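Local coordinates for protein cruciform cutting endonuclease 1, mitochondrial (Schizosaccharomyces pombe, PDB 1KCF) that resolves four-way Holliday junctions in mitochondrial DNA as a homodimeric, magnesium-binding endonuclease, cutting at the point of strand exchange after CT and TT sequences, at residues S53-S58 and V65-W70; G48-S53 and V72-E77; S93-S98 and E139-A144. All blocks are in the same frame, centred on the assembly; numbering follows the deposited sequence.

From the N terminus, strand 42-47 leads into residues 48-53, the first half of contact 2, and strand 52-59 carries the chain on into contact 1. Contact 1 closes the hairpin between strands 52-59 and 65-73; contact 2, further out along the same two strands and sharing Ser53 with it, encloses contact 1 as the wider loop. Contact 3 opens only after both have closed, in series with them, and joins helix 91-109 directly to helix 128-151, strand 113-118 lying between them in the chain. Contacts 2 and 3 touch, Ile49 against Met94 and Leu75 against Leu97, so the end of the hairpin rests on helix 91-109. Contact 1 touches neither helical segment.

Contact 1. Residues S53-S58 and V65-W70; sequences SYCFAS and VIIHNW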
ATOM      1  N   SER A  53       5.178   4.835  15.943  1.00 40.70           N
ATOM      2  CA  SER A  53       5.794   4.316  17.152  1.00 41.20           C
ATOM      3  C   SER A  53       6.372   2.930  16.901  1.00 40.68           C
ATOM      4  O   SER A  53       5.833   2.163  16.109  1.00 41.05           O
ATOM      5  CB  SER A  53       4.773   4.254  18.287  1.00 40.75           C
ATOM      6  OG  SER A  53       5.390   3.832  19.490  1.00 44.27           O
ATOM      7  N   TYR A  54       7.473   2.617  17.575  1.00 41.45           N
ATOM      8  CA  TYR A  54       8.109   1.317  17.416  1.00 40.39           C
ATOM      9  C   TYR A  54       8.794   0.899  18.709  1.00 40.46           C
ATOM     10  O   TYR A  54       9.195   1.740  19.516  1.00 40.82           O
ATOM     11  CB  TYR A  54       9.135   1.369  16.276  1.00 39.34           C
ATOM     12  CG  TYR A  54      10.360   2.202  16.586  1.00 41.00           C
ATOM     13  CD1 TYR A  54      11.421   1.669  17.318  1.00 41.44           C
ATOM     14  CD2 TYR A  54      10.452   3.530  16.164  1.00 39.64           C
ATOM     15  CE1 TYR A  54      12.542   2.433  17.628  1.00 41.27           C
ATOM     16  CE2 TYR A  54      11.569   4.305  16.468  1.00 41.35           C
ATOM     17  CZ  TYR A  54      12.612   3.749  17.201  1.00 44.14           C
ATOM     18  OH  TYR A  54      13.727   4.501  17.510  1.00 43.93           O
ATOM     19  N   CYS A  55       8.907  -0.409  18.904  1.00 40.85           N
ATOM     20  CA  CYS A  55       9.566  -0.970  20.077  1.00 40.14           C
ATOM     21  C   CYS A  55      10.365  -2.167  19.570  1.00 39.76           C
ATOM     22  O   CYS A  55       9.802  -3.102  18.997  1.00 39.85           O
ATOM     23  CB  CYS A  55       8.532  -1.421  21.118  1.00 40.35           C
ATOM     24  SG  CYS A  55       9.231  -1.914  22.739  1.00 42.28           S
ATOM     25  N   PHE A  56      11.677  -2.124  19.756  1.00 38.73           N
ATOM     26  CA  PHE A  56      12.551  -3.203  19.309  1.00 38.51           C
ATOM     27  C   PHE A  56      12.999  -3.942  20.565  1.00 39.90           C
ATOM     28  O   PHE A  56      13.643  -3.359  21.437  1.00 38.13           O
ATOM     29  CB  PHE A  56      13.745  -2.610  18.548  1.00 38.91           C
ATOM     30  CG  PHE A  56      14.647  -3.636  17.912  1.00 38.74           C
ATOM     31  CD1 PHE A  56      14.126  -4.650  17.117  1.00 37.49           C
ATOM     32  CD2 PHE A  56      16.028  -3.568  18.088  1.00 41.78           C
ATOM     33  CE1 PHE A  56      14.960  -5.583  16.506  1.00 38.54           C
ATOM     34  CE2 PHE A  56      16.873  -4.498  17.479  1.00 40.10           C
ATOM     35  CZ  PHE A  56      16.334  -5.508  16.686  1.00 40.83           C
ATOM     36  N   ALA A  57      12.646  -5.221  20.661  1.00 40.85           N
ATOM     37  CA  ALA A  57      12.982  -6.005  21.842  1.00 41.38           C
ATOM     38  C   ALA A  57      13.333  -7.464  21.567  1.00 43.11           C
ATOM     39  O   ALA A  57      13.185  -7.954  20.450  1.00 43.84           O
ATOM     40  CB  ALA A  57      11.828  -5.941  22.821  1.00 39.91           C
ATOM     41  N   SER A  58      13.796  -8.147  22.611  1.00 45.74           N
ATOM     42  CA  SER A  58      14.169  -9.560  22.538  1.00 50.16           C
ATOM     43  C   SER A  58      13.703 -10.270  23.806  1.00 52.34           C
ATOM     44  O   SER A  58      13.612  -9.656  24.871  1.00 50.38           O
ATOM     45  CB  SER A  58      15.687  -9.710  22.404  1.00 49.85           C
ATOM     46  OG  SER A  58      16.168  -9.094  21.221  1.00 51.25           O
ATOM     47  N   VAL A  65      11.070  -9.747  28.803  1.00 52.53           N
ATOM     48  CA  VAL A  65      11.200  -8.929  27.612  1.00 48.22           C
ATOM     49  C   VAL A  65      12.260  -7.859  27.823  1.00 46.90           C
ATOM     50  O   VAL A  65      12.214  -7.114  28.797  1.00 47.72           O
ATOM     51  CB  VAL A  65       9.873  -8.241  27.261  1.00 46.31           C
ATOM     52  CG1 VAL A  65      10.060  -7.357  26.035  1.00 42.18           C
ATOM     53  CG2 VAL A  65       8.798  -9.291  27.020  1.00 44.27           C
ATOM     54  N   ILE A  66      13.214  -7.792  26.902  1.00 43.95           N
ATOM     55  CA  ILE A  66      14.283  -6.812  26.984  1.00 42.97           C
ATOM     56  C   ILE A  66      14.152  -5.811  25.844  1.00 42.00           C
ATOM     57  O   ILE A  66      14.236  -6.172  24.671  1.00 39.94           O
ATOM     58  CB  ILE A  66      15.663  -7.491  26.905  1.00 45.14           C
ATOM     59  CG1 ILE A  66      15.752  -8.590  27.968  1.00 47.33           C
ATOM     60  CG2 ILE A  66      16.769  -6.451  27.121  1.00 44.36           C
ATOM     61  CD1 ILE A  66      16.993  -9.443  27.869  1.00 54.21           C
ATOM     62  N   ILE A  67      13.940  -4.550  26.198  1.00 42.63           N
ATOM     63  CA  ILE A  67      13.792  -3.492  25.212  1.00 42.43           C
ATOM     64  C   ILE A  67      15.146  -2.915  24.804  1.00 43.34           C
ATOM     65  O   ILE A  67      15.942  -2.517  25.654  1.00 43.81           O
ATOM     66  CB  ILE A  67      12.892  -2.367  25.768  1.00 42.94           C
ATOM     67  CG1 ILE A  67      11.469  -2.909  25.964  1.00 42.71           C
ATOM     68  CG2 ILE A  67      12.917  -1.159  24.837  1.00 41.13           C
ATOM     69  CD1 ILE A  67      10.476  -1.908  26.499  1.00 42.66           C
ATOM     70  N   HIS A  68      15.402  -2.872  23.500  1.00 44.00           N
ATOM     71  CA  HIS A  68      16.657  -2.339  22.976  1.00 44.44           C
ATOM     72  C   HIS A  68      16.478  -0.891  22.524  1.00 44.22           C
ATOM     73  O   HIS A  68      17.310  -0.022  22.800  1.00 43.40           O
ATOM     74  CB  HIS A  68      17.129  -3.172  21.784  1.00 45.70           C
ATOM     75  CG  HIS A  68      17.204  -4.642  22.060  1.00 49.22           C
ATOM     76  ND1 HIS A  68      17.990  -5.173  23.057  1.00 52.07           N
ATOM     77  CD2 HIS A  68      16.603  -5.692  21.452  1.00 50.59           C
ATOM     78  CE1 HIS A  68      17.872  -6.489  23.054  1.00 52.64           C
ATOM     79  NE2 HIS A  68      17.036  -6.830  22.090  1.00 53.77           N
ATOM     80  N   ASN A  69      15.393  -0.643  21.802  1.00 42.87           N
ATOM     81  CA  ASN A  69      15.091   0.689  21.305  1.00 43.17           C
ATOM     82  C   ASN A  69      13.598   0.892  21.418  1.00 44.51           C
ATOM     83  O   ASN A  69      12.820  -0.048  21.247  1.00 44.99           O
ATOM     84  CB  ASN A  69      15.541   0.841  19.859  1.00 43.31           C
ATOM     85  CG  ASN A  69      17.030   0.646  19.697  1.00 46.99           C
ATOM     86  OD1 ASN A  69      17.507  -0.478  19.549  1.00 48.39           O
ATOM     87  ND2 ASN A  69      17.780   1.744  19.745  1.00 46.48           N
ATOM     88  N   TRP A  70      13.196   2.127  21.682  1.00 43.31           N
ATOM     89  CA  TRP A  70      11.790   2.416  21.888  1.00 43.70           C
ATOM     90  C   TRP A  70      11.548   3.895  21.658  1.00 43.46           C
ATOM     91  O   TRP A  70      12.201   4.734  22.281  1.00 46.26           O
ATOM     92  CB  TRP A  70      11.464   2.020  23.326  1.00 41.44           C
ATOM     93  CG  TRP A  70      10.045   2.027  23.709  1.00 38.95           C
ATOM     94  CD1 TRP A  70       8.967   1.941  22.882  1.00 40.08           C
ATOM     95  CD2 TRP A  70       9.530   2.042  25.043  1.00 37.16           C
ATOM     96  NE1 TRP A  70       7.811   1.896  23.618  1.00 37.40           N
ATOM     97  CE2 TRP A  70       8.127   1.958  24.949  1.00 35.65           C
ATOM     98  CE3 TRP A  70      10.124   2.116  26.312  1.00 37.26           C
ATOM     99  CZ2 TRP A  70       7.298   1.946  26.074  1.00 34.83           C
ATOM    100  CZ3 TRP A  70       9.298   2.103  27.437  1.00 37.90           C
ATOM    101  CH2 TRP A  70       7.900   2.019  27.308  1.00 37.84           C
TER
HETATM  102  O   HOH W   1      15.835   4.313  19.182  1.00 57.43           O
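Cys55 lays its sulfur over the face of the Trp70 indole, SG lying 4.1 Å from the centroid of the five-membered ring and 20° off its normal. With SG anti to the backbone N (chi1 -171°), the thiol is carried over the ring, where CD1 of Ile67 also lies, toward the rim of the same indole. A small, polarisable thiol suits this place, on the indole face and side by side with Ile67 CD1. At its edge the indole meets the backbone, CD1 standing 3.4 Å from Tyr54 O, while NE1 turns to Met228 O of helix 224-253.

These residues belong to the antiparallel hairpin of strands 52-59 and 65-73, which extends the RNase H-like sheet of the RuvC resolvase family beyond strand 42-47, and a classic beta bulge interrupts its register: His68 and Asn69 both stand opposite Phe56. Phe56 O consequently receives two N-H groups, from His68 N at 2.8 Å and, more distantly, from Asn69 N, the latter in the carbonyl plane on a lone pair.

From the bulge itself the His68 ring reaches along the strand to Ser58, whose OG approaches in the plane of the imidazole and hydrogen-bonds NE2 at 2.6 Å. Ile66 O lies above the centre of one imidazole face. Histidine suits the spot because its second nitrogen, ND1, can make a weak bond to Glu207; Ser58 OG is also bonded to Arg41 N. The Phe56 and His68 rings meet obliquely, planes 58° apart. Asn69 runs beside Phe56, pointing the same way, and its OD1 comes to the phenyl edge 3.7 Å from CD2. Asn69 CB also sits at the edge of the Tyr54 ring, and one water bridges Tyr54 OH and Asn69 ND2.

Contact 2. Residues G48-S53 and V72-E77; sequences GIKNFS and VENLTE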
ATOM      1  N   GLY A  48       1.576   4.971  11.874  1.00 43.02           N
ATOM      2  CA  GLY A  48       1.074   6.325  11.986  1.00 42.23           C
ATOM      3  C   GLY A  48       2.102   7.191  11.290  1.00 42.82           C
ATOM      4  O   GLY A  48       3.232   6.751  11.081  1.00 43.74           O
ATOM      5  N   ILE A  49       1.735   8.405  10.912  1.00 43.13           N
ATOM      6  CA  ILE A  49       2.694   9.276  10.247  1.00 45.46           C
ATOM      7  C   ILE A  49       3.246  10.304  11.228  1.00 46.09           C
ATOM      8  O   ILE A  49       4.458  10.421  11.393  1.00 42.99           O
ATOM      9  CB  ILE A  49       2.051   9.976   9.032  1.00 47.87           C
ATOM     10  CG1 ILE A  49       1.624   8.918   8.011  1.00 49.65           C
ATOM     11  CG2 ILE A  49       3.039  10.947   8.398  1.00 45.88           C
ATOM     12  CD1 ILE A  49       0.899   9.467   6.803  1.00 55.20           C
ATOM     13  N   LYS A  50       2.362  11.028  11.902  1.00 47.50           N
ATOM     14  CA  LYS A  50       2.817  12.028  12.853  1.00 49.41           C
ATOM     15  C   LYS A  50       3.101  11.422  14.221  1.00 49.94           C
ATOM     16  O   LYS A  50       3.664  12.083  15.095  1.00 51.30           O
ATOM     17  CB  LYS A  50       1.797  13.169  12.950  1.00 53.75           C
ATOM     18  CG  LYS A  50       1.661  13.938  11.634  1.00 56.36           C
ATOM     19  CD  LYS A  50       0.802  15.181  11.765  1.00 61.02           C
ATOM     20  CE  LYS A  50       0.700  15.907  10.423  1.00 65.18           C
ATOM     21  NZ  LYS A  50      -0.099  17.165  10.507  1.00 68.46           N
ATOM     22  N   ASN A  51       2.718  10.160  14.402  1.00 46.71           N
ATOM     23  CA  ASN A  51       2.974   9.468  15.660  1.00 44.96           C
ATOM     24  C   ASN A  51       3.370   8.014  15.420  1.00 43.95           C
ATOM     25  O   ASN A  51       2.812   7.084  16.014  1.00 43.34           O
ATOM     26  CB  ASN A  51       1.762   9.538  16.597  1.00 42.81           C
ATOM     27  CG  ASN A  51       0.551   8.813  16.054  1.00 45.88           C
ATOM     28  OD1 ASN A  51      -0.396   8.543  16.791  1.00 48.06           O
ATOM     29  ND2 ASN A  51       0.565   8.503  14.763  1.00 45.61           N
ATOM     30  N   PHE A  52       4.335   7.829  14.527  1.00 42.64           N
ATOM     31  CA  PHE A  52       4.847   6.504  14.209  1.00 41.00           C
ATOM     32  C   PHE A  52       5.527   6.026  15.482  1.00 41.05           C
ATOM     33  O   PHE A  52       6.348   6.736  16.056  1.00 41.37           O
ATOM     34  CB  PHE A  52       5.872   6.601  13.074  1.00 41.40           C
ATOM     35  CG  PHE A  52       6.476   5.280  12.674  1.00 41.62           C
ATOM     36  CD1 PHE A  52       5.810   4.430  11.799  1.00 43.13           C
ATOM     37  CD2 PHE A  52       7.716   4.893  13.167  1.00 40.90           C
ATOM     38  CE1 PHE A  52       6.374   3.211  11.418  1.00 46.69           C
ATOM     39  CE2 PHE A  52       8.289   3.680  12.795  1.00 42.68           C
ATOM     40  CZ  PHE A  52       7.619   2.837  11.918  1.00 44.35           C
ATOM     41  N   SER A  53       5.178   4.835  15.943  1.00 40.70           N
ATOM     42  CA  SER A  53       5.794   4.316  17.152  1.00 41.20           C
ATOM     43  C   SER A  53       6.372   2.930  16.901  1.00 40.68           C
ATOM     44  O   SER A  53       5.833   2.163  16.109  1.00 41.05           O
ATOM     45  CB  SER A  53       4.773   4.254  18.287  1.00 40.75           C
ATOM     46  OG  SER A  53       5.390   3.832  19.490  1.00 44.27           O
ATOM     47  N   VAL A  72       8.659   7.139  19.654  1.00 42.60           N
ATOM     48  CA  VAL A  72       7.502   7.595  18.892  1.00 44.97           C
ATOM     49  C   VAL A  72       8.008   8.793  18.099  1.00 46.56           C
ATOM     50  O   VAL A  72       8.584   9.722  18.664  1.00 48.15           O
ATOM     51  CB  VAL A  72       6.343   8.028  19.805  1.00 45.30           C
ATOM     52  CG1 VAL A  72       5.277   8.727  18.991  1.00 44.90           C
ATOM     53  CG2 VAL A  72       5.746   6.811  20.486  1.00 49.34           C
ATOM     54  N   GLU A  73       7.793   8.770  16.790  1.00 46.54           N
ATOM     55  CA  GLU A  73       8.291   9.832  15.933  1.00 48.85           C
ATOM     56  C   GLU A  73       7.228  10.482  15.065  1.00 47.78           C
ATOM     57  O   GLU A  73       6.205   9.882  14.757  1.00 48.38           O
ATOM     58  CB  GLU A  73       9.387   9.272  15.024  1.00 49.51           C
ATOM     59  CG  GLU A  73      10.451   8.472  15.754  1.00 53.11           C
ATOM     60  CD  GLU A  73      11.367   9.341  16.584  1.00 54.54           C
ATOM     61  OE1 GLU A  73      12.179   8.784  17.353  1.00 56.31           O
ATOM     62  OE2 GLU A  73      11.280  10.581  16.459  1.00 56.20           O
ATOM     63  N   ASN A  74       7.496  11.721  14.677  1.00 47.28           N
ATOM     64  CA  ASN A  74       6.608  12.469  13.805  1.00 49.03           C
ATOM     65  C   ASN A  74       7.395  12.576  12.508  1.00 49.44           C
ATOM     66  O   ASN A  74       8.309  13.391  12.395  1.00 49.90           O
ATOM     67  CB  ASN A  74       6.325  13.854  14.387  1.00 48.51           C
ATOM     68  CG  ASN A  74       5.355  14.656  13.536  1.00 48.86           C
ATOM     69  OD1 ASN A  74       4.697  15.574  14.027  1.00 48.64           O
ATOM     70  ND2 ASN A  74       5.266  14.318  12.254  1.00 47.61           N
ATOM     71  N   LEU A  75       7.042  11.729  11.545  1.00 50.25           N
ATOM     72  CA  LEU A  75       7.722  11.670  10.256  1.00 52.42           C
ATOM     73  C   LEU A  75       7.573  12.925   9.393  1.00 54.45           C
ATOM     74  O   LEU A  75       8.059  12.969   8.266  1.00 53.87           O
ATOM     75  CB  LEU A  75       7.233  10.436   9.487  1.00 50.64           C
ATOM     76  CG  LEU A  75       7.275   9.117  10.280  1.00 51.46           C
ATOM     77  CD1 LEU A  75       6.846   7.954   9.394  1.00 50.44           C
ATOM     78  CD2 LEU A  75       8.682   8.879  10.815  1.00 51.37           C
ATOM     79  N   THR A  76       6.907  13.943   9.926  1.00 56.85           N
ATOM     80  CA  THR A  76       6.703  15.195   9.204  1.00 60.28           C
ATOM     81  C   THR A  76       7.725  16.245   9.633  1.00 61.20           C
ATOM     82  O   THR A  76       7.984  17.206   8.907  1.00 61.82           O
ATOM     83  CB  THR A  76       5.277  15.748   9.448  1.00 61.05           C
ATOM     84  OG1 THR A  76       4.329  14.938   8.745  1.00 62.15           O
ATOM     85  CG2 THR A  76       5.161  17.185   8.966  1.00 64.94           C
ATOM     86  N   GLU A  77       8.302  16.051  10.814  1.00 62.47           N
ATOM     87  CA  GLU A  77       9.294  16.972  11.356  1.00 64.59           C
ATOM     88  C   GLU A  77      10.598  16.229  11.604  1.00 64.44           C
ATOM     89  O   GLU A  77      10.730  15.057  11.250  1.00 67.08           O
ATOM     90  CB  GLU A  77       8.803  17.562  12.682  1.00 66.57           C
ATOM     91  CG  GLU A  77       7.457  18.264  12.608  1.00 70.94           C
ATOM     92  CD  GLU A  77       7.021  18.809  13.957  1.00 73.65           C
ATOM     93  OE1 GLU A  77       6.898  18.009  14.911  1.00 73.64           O
ATOM     94  OE2 GLU A  77       6.803  20.035  14.066  1.00 75.46           O
TER
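Leu75 folds back over Ile49 and Phe52, and its side chain can be followed outward from the main chain. CB lies 3.4 Å from Ile49 O, the same carbonyl that accepts the Leu75 N-H at 2.9 Å, and it also approaches the CG2 methyl of Ile49. CG, anti to the carbonyl carbon (chi1 -50°), stays over Ile49 O and comes 4.0 Å from Phe52 CB. At the tip, CD1 keeps in touch with Phe52 CB and reaches the phenyl ring obliquely, and the side chain as a whole goes on to Leu101 of helix 91-109, which Phe52 touches too. A branched aliphatic residue suits this place, where the end of the hairpin settles against a helix.

Alongside, the last rungs of the antiparallel ladder are closed by backbone bonds. Glu73 N gives a straight, short bond to Phe52 O (2.6 Å, 168° at the hydrogen), whereas the return bond from Phe52 N to Glu73 O is bent and weak. In the next pair the CG2 methyl of Val72 packs 3.2 Å from Ser53 OG. That hydroxyl is directed to Ser231 OG and Asp227 O of helix 224-253, close to the magnesium-binding Asp46 and Asp230.

On the outer side, Lys50 runs next to Asn74, and its extended chain crosses Thr76 OG1. The chemistry is thus divided: apolar carbons are turned to helix 91-109, a serine hydroxyl next to the metal-binding aspartates is fixed by helix 224-253, and the backbone bonds of Phe52 with Glu73 and of Ile49 with Leu75 join the two segments.

Contact 3. Residues S93-S98 and E139-A144; sequences SMADLS and ESMLYA
Helices 93-98 and 139-144 cross at -56° with their axes 9.4 Å apart, nearest at Ser98 and Leu142, whose CA atoms are 5.9 Å from one another. Met141 makes the largest single share of this crossing. With CG anti to the carbonyl carbon (chi1 -62°) and the chain extended beyond it, the thioether reaches across to the opposite backbone: SD sits 3.4 Å from Ala95 N and packs on the CB atoms of Met94 and Ala95. A long, unbranched side chain suits a place where it must lie along the backbone of the other helix, past Ser98 to Ala95 and Met94.

Ser98 meets the base of that chain, its OG 3.2 Å from Met141 CB. This buried hydroxyl is satisfied within its own helix, since it donates to Met94 O at 2.9 Å from above the carbonyl plane, and the same oxygen also takes the Ser98 N-H. With an alanine here the hydroxyl goes, which would probably leave Met94 O without its second donor and open a small gap beside Met141 CB and SD. Next to Met141, the CD2 methyl of Leu142 rests 3.6 Å from Ser98 O.

Leu142 also touches Leu47 and Met116 of the central strands, and Met141 of the second subunit lies against Ala144. The crossing belongs to the helical layer that packs on one face of the RNase H-like sheet, the fold of the RuvC resolvase family, with helix 128-151 continuing into the contact between subunits.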
ATOM      1  N   SER A  93       4.531  10.444  -3.191  1.00 57.81           N
ATOM      2  CA  SER A  93       5.173  10.981  -1.999  1.00 55.02           C
ATOM      3  C   SER A  93       5.203   9.941  -0.877  1.00 51.86           C
ATOM      4  O   SER A  93       6.154   9.878  -0.095  1.00 48.71           O
ATOM      5  CB  SER A  93       4.430  12.235  -1.529  1.00 56.90           C
ATOM      6  OG  SER A  93       5.114  12.861  -0.455  1.00 58.80           O
ATOM      7  N   MET A  94       4.154   9.130  -0.811  1.00 50.09           N
ATOM      8  CA  MET A  94       4.057   8.091   0.205  1.00 49.85           C
ATOM      9  C   MET A  94       5.050   6.965  -0.070  1.00 48.16           C
ATOM     10  O   MET A  94       5.622   6.395   0.856  1.00 46.19           O
ATOM     11  CB  MET A  94       2.630   7.541   0.262  1.00 49.40           C
ATOM     12  CG  MET A  94       1.637   8.491   0.924  1.00 53.35           C
ATOM     13  SD  MET A  94       2.117   8.903   2.621  1.00 54.45           S
ATOM     14  CE  MET A  94       1.832   7.328   3.431  1.00 54.13           C
ATOM     15  N   ALA A  95       5.253   6.652  -1.345  1.00 48.20           N
ATOM     16  CA  ALA A  95       6.196   5.605  -1.721  1.00 46.59           C
ATOM     17  C   ALA A  95       7.560   6.040  -1.224  1.00 46.10           C
ATOM     18  O   ALA A  95       8.330   5.238  -0.702  1.00 48.58           O
ATOM     19  CB  ALA A  95       6.214   5.432  -3.228  1.00 45.06           C
ATOM     20  N   ASP A  96       7.845   7.329  -1.379  1.00 47.37           N
ATOM     21  CA  ASP A  96       9.112   7.901  -0.941  1.00 47.99           C
ATOM     22  C   ASP A  96       9.288   7.721   0.565  1.00 46.77           C
ATOM     23  O   ASP A  96      10.361   7.351   1.035  1.00 46.34           O
ATOM     24  CB  ASP A  96       9.163   9.388  -1.290  1.00 52.30           C
ATOM     25  CG  ASP A  96      10.430  10.057  -0.804  1.00 56.59           C
ATOM     26  OD1 ASP A  96      11.527   9.626  -1.211  1.00 59.03           O
ATOM     27  OD2 ASP A  96      10.329  11.015  -0.010  1.00 62.99           O
ATOM     28  N   LEU A  97       8.228   7.995   1.319  1.00 42.83           N
ATOM     29  CA  LEU A  97       8.276   7.847   2.767  1.00 42.08           C
ATOM     30  C   LEU A  97       8.400   6.370   3.144  1.00 40.26           C
ATOM     31  O   LEU A  97       9.185   6.009   4.023  1.00 38.17           O
ATOM     32  CB  LEU A  97       7.015   8.440   3.405  1.00 41.26           C
ATOM     33  CG  LEU A  97       6.872   8.321   4.926  1.00 41.91           C
ATOM     34  CD1 LEU A  97       7.940   9.152   5.620  1.00 38.58           C
ATOM     35  CD2 LEU A  97       5.488   8.792   5.336  1.00 39.40           C
ATOM     36  N   SER A  98       7.624   5.522   2.476  1.00 38.10           N
ATOM     37  CA  SER A  98       7.652   4.094   2.760  1.00 42.43           C
ATOM     38  C   SER A  98       9.033   3.497   2.513  1.00 44.15           C
ATOM     39  O   SER A  98       9.495   2.653   3.278  1.00 42.74           O
ATOM     40  CB  SER A  98       6.623   3.361   1.901  1.00 41.80           C
ATOM     41  OG  SER A  98       5.319   3.861   2.135  1.00 46.31           O
ATOM     42  N   GLU A 139       0.913   1.052   5.304  1.00 44.93           N
ATOM     43  CA  GLU A 139       0.925  -0.380   5.552  1.00 46.28           C
ATOM     44  C   GLU A 139       1.097  -1.155   4.250  1.00 44.16           C
ATOM     45  O   GLU A 139       1.956  -2.031   4.147  1.00 43.46           O
ATOM     46  CB  GLU A 139      -0.381  -0.798   6.233  1.00 48.65           C
ATOM     47  CG  GLU A 139      -0.599  -2.298   6.321  1.00 54.78           C
ATOM     48  CD  GLU A 139      -1.895  -2.659   7.026  1.00 59.81           C
ATOM     49  OE1 GLU A 139      -1.945  -2.546   8.268  1.00 63.43           O
ATOM     50  OE2 GLU A 139      -2.867  -3.046   6.343  1.00 62.72           O
ATOM     51  N   SER A 140       0.272  -0.823   3.261  1.00 42.15           N
ATOM     52  CA  SER A 140       0.304  -1.487   1.964  1.00 41.36           C
ATOM     53  C   SER A 140       1.660  -1.421   1.278  1.00 38.66           C
ATOM     54  O   SER A 140       2.143  -2.424   0.756  1.00 38.40           O
ATOM     55  CB  SER A 140      -0.748  -0.886   1.032  1.00 40.51           C
ATOM     56  OG  SER A 140      -2.049  -1.179   1.489  1.00 46.41           O
ATOM     57  N   MET A 141       2.262  -0.238   1.271  1.00 35.75           N
ATOM     58  CA  MET A 141       3.557  -0.058   0.631  1.00 37.52           C
ATOM     59  C   MET A 141       4.670  -0.816   1.351  1.00 36.22           C
ATOM     60  O   MET A 141       5.511  -1.447   0.707  1.00 35.17           O
ATOM     61  CB  MET A 141       3.890   1.436   0.534  1.00 36.48           C
ATOM     62  CG  MET A 141       2.887   2.211  -0.322  1.00 38.26           C
ATOM     63  SD  MET A 141       3.346   3.927  -0.641  1.00 42.98           S
ATOM     64  CE  MET A 141       2.334   4.292  -2.077  1.00 38.99           C
ATOM     65  N   LEU A 142       4.668  -0.761   2.682  1.00 36.85           N
ATOM     66  CA  LEU A 142       5.672  -1.460   3.474  1.00 37.89           C
ATOM     67  C   LEU A 142       5.613  -2.958   3.197  1.00 38.69           C
ATOM     68  O   LEU A 142       6.646  -3.619   3.113  1.00 40.32           O
ATOM     69  CB  LEU A 142       5.461  -1.195   4.968  1.00 38.34           C
ATOM     70  CG  LEU A 142       5.805   0.214   5.461  1.00 38.82           C
ATOM     71  CD1 LEU A 142       5.537   0.305   6.951  1.00 37.28           C
ATOM     72  CD2 LEU A 142       7.270   0.528   5.167  1.00 37.82           C
ATOM     73  N   TYR A 143       4.402  -3.485   3.050  1.00 38.15           N
ATOM     74  CA  TYR A 143       4.201  -4.902   2.769  1.00 40.64           C
ATOM     75  C   TYR A 143       4.736  -5.263   1.385  1.00 43.10           C
ATOM     76  O   TYR A 143       5.397  -6.295   1.204  1.00 42.07           O
ATOM     77  CB  TYR A 143       2.715  -5.245   2.850  1.00 43.00           C
ATOM     78  CG  TYR A 143       2.350  -6.053   4.069  1.00 47.27           C
ATOM     79  CD1 TYR A 143       2.470  -7.442   4.068  1.00 49.87           C
ATOM     80  CD2 TYR A 143       1.936  -5.427   5.245  1.00 47.60           C
ATOM     81  CE1 TYR A 143       2.192  -8.190   5.207  1.00 52.27           C
ATOM     82  CE2 TYR A 143       1.656  -6.160   6.389  1.00 50.84           C
ATOM     83  CZ  TYR A 143       1.787  -7.540   6.365  1.00 53.24           C
ATOM     84  OH  TYR A 143       1.526  -8.266   7.503  1.00 56.52           O
ATOM     85  N   ALA A 144       4.439  -4.414   0.405  1.00 40.37           N
ATOM     86  CA  ALA A 144       4.905  -4.649  -0.948  1.00 40.00           C
ATOM     87  C   ALA A 144       6.432  -4.659  -0.957  1.00 39.99           C
ATOM     88  O   ALA A 144       7.049  -5.565  -1.517  1.00 41.65           O
ATOM     89  CB  ALA A 144       4.378  -3.565  -1.879  1.00 39.20           C
TER